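Local structure of Lin1840 protein (Listeria innocua serovar 6a, 4ZOC) at residues T536-L540 with S541-N545. The protein probably hydrolyses terminal, non-reducing beta-D-glucosyl residues to release glucose, as a glycoside hydrolase family 3 beta-glucosidase thought to act in beta-1,2-glucan metabolism. The protein carries 2 engineered substitutions. Sequence-based numbering, arbitrary orientation.
Sequences TADLL and SGASN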
loop_
_atom_site.group_PDB
_atom_site.type_symbol
_atom_site.label_atom_id
_atom_site.label_comp_id
_atom_site.label_asym_id
_atom_site.label_seq_id
_atom_site.Cartn_x
_atom_site.Cartn_y
_atom_site.Cartn_z
ATOM N N THR A 536 -14.120 -9.061 -31.391
ATOM C CA THR A 536 -12.865 -9.735 -31.600
ATOM C C THR A 536 -12.621 -9.927 -33.126
ATOM O O THR A 536 -11.537 -9.573 -33.650
ATOM C CB THR A 536 -12.819 -11.035 -30.867
ATOM O OG1 THR A 536 -13.072 -10.827 -29.443
ATOM C CG2 THR A 536 -11.503 -11.639 -31.023
ATOM N N ALA A 537 -13.597 -10.501 -33.813
ATOM C CA ALA A 537 -13.436 -10.757 -35.272
ATOM C C ALA A 537 -13.221 -9.463 -36.068
ATOM O O ALA A 537 -12.328 -9.394 -36.961
ATOM C CB ALA A 537 -14.647 -11.520 -35.784
ATOM N N ASP A 538 -13.994 -8.430 -35.761
ATOM C CA ASP A 538 -13.857 -7.146 -36.445
ATOM C C ASP A 538 -12.494 -6.475 -36.213
ATOM O O ASP A 538 -11.909 -5.969 -37.161
ATOM C CB ASP A 538 -14.939 -6.194 -36.060
ATOM C CG ASP A 538 -16.314 -6.604 -36.614
ATOM O OD1 ASP A 538 -16.439 -7.560 -37.423
ATOM O OD2 ASP A 538 -17.276 -5.982 -36.194
ATOM N N LEU A 539 -11.964 -6.553 -34.987
ATOM C CA LEU A 539 -10.700 -5.955 -34.753
ATOM C C LEU A 539 -9.601 -6.768 -35.435
ATOM O O LEU A 539 -8.679 -6.182 -35.991
ATOM C CB LEU A 539 -10.420 -5.855 -33.274
ATOM C CG LEU A 539 -11.315 -4.795 -32.622
ATOM C CD1 LEU A 539 -11.263 -5.030 -31.133
ATOM C CD2 LEU A 539 -10.881 -3.391 -32.883
ATOM N N LEU A 540 -9.664 -8.083 -35.359
ATOM C CA LEU A 540 -8.632 -8.955 -35.984
ATOM C C LEU A 540 -8.571 -8.804 -37.502
ATOM O O LEU A 540 -7.517 -8.950 -38.084
ATOM C CB LEU A 540 -8.886 -10.441 -35.660
ATOM C CG LEU A 540 -8.679 -10.800 -34.197
ATOM C CD1 LEU A 540 -9.030 -12.269 -33.988
ATOM C CD2 LEU A 540 -7.238 -10.515 -33.788
ATOM N N SER A 541 -9.747 -8.648 -38.101
ATOM C CA SER A 541 -9.877 -8.601 -39.546
ATOM C C SER A 541 -9.608 -7.213 -40.121
ATOM O O SER A 541 -9.418 -7.083 -41.339
ATOM C CB SER A 541 -11.286 -9.090 -39.961
ATOM O OG SER A 541 -12.159 -7.978 -39.868
ATOM N N GLY A 542 -9.585 -6.195 -39.246
ATOM C CA GLY A 542 -9.493 -4.827 -39.690
ATOM C C GLY A 542 -10.762 -4.146 -40.156
ATOM O O GLY A 542 -10.697 -3.017 -40.589
ATOM N N ALA A 543 -11.918 -4.790 -40.028
ATOM C CA ALA A 543 -13.170 -4.115 -40.218
ATOM C C ALA A 543 -13.279 -2.990 -39.200
ATOM O O ALA A 543 -13.845 -1.923 -39.523
ATOM C CB ALA A 543 -14.274 -5.103 -40.093
ATOM N N SER A 544 -12.737 -3.204 -37.994
ATOM C CA SER A 544 -12.525 -2.121 -37.002
ATOM C C SER A 544 -11.033 -1.967 -36.669
ATOM O O SER A 544 -10.338 -2.948 -36.657
ATOM C CB SER A 544 -13.336 -2.409 -35.751
ATOM O OG SER A 544 -14.712 -2.310 -36.049
ATOM N N ASN A 545 -10.577 -0.738 -36.427
ATOM C CA ASN A 545 -9.198 -0.513 -36.178
ATOM C C ASN A 545 -9.071 -0.217 -34.665
ATOM O O ASN A 545 -9.722 0.718 -34.166
ATOM C CB ASN A 545 -8.768 0.688 -37.017
ATOM C CG ASN A 545 -7.318 1.022 -36.907
ATOM O OD1 ASN A 545 -6.563 0.436 -36.150
ATOM N ND2 ASN A 545 -6.898 1.992 -37.739
HETATM O O HOH W 1 -17.186 -3.223 -35.672
HETATM O O HOH W 2 -14.827 -8.517 -39.567
#
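An ST turn at S541 forms where the chain leaves helix 532-541 in the family 3 C-terminal domain, and D538, S541 and S544 meet there. S541 N bonds to A537 O at 2.9 Å, a helical i to i-4 bond. G542 is the first residue to leave helical geometry, with positive phi (81°), and the chain folds back until S544 N meets D538 O at 3.0 Å. That bond is nearly straight at hydrogen (177°), yet the donor stands well above the carbonyl plane. In the ST turn, S541 OG lies between its own backbone N and carbonyl carbon (chi1 85°), where it accepts from A543 N at 3.2 Å.

The D538 carboxylate runs alongside the turn, one oxygen serving each serine through water. One water donates to OD1 and bonds S541 OG; a second donates to OD2 and bonds S544 OG. OD2 also forms a salt bridge with R368, so the carboxylate is held from outside the turn too, which probably favours its charged form. D538 CB lies 3.9 Å from S544 OG. The nonpolar contact is made by L539, whose CD2 reaches S544 CB at 3.9 Å. V372 of helix 361-374 touches the side chains of both L539 and S544, tying the turn to that helix. Further on, the N545 side chain bonds the backbone of Y604 and A637. The returning chain also meets the helix backbone through a CA-H...O contact, L539 CA to S544 O, at 3.6 Å.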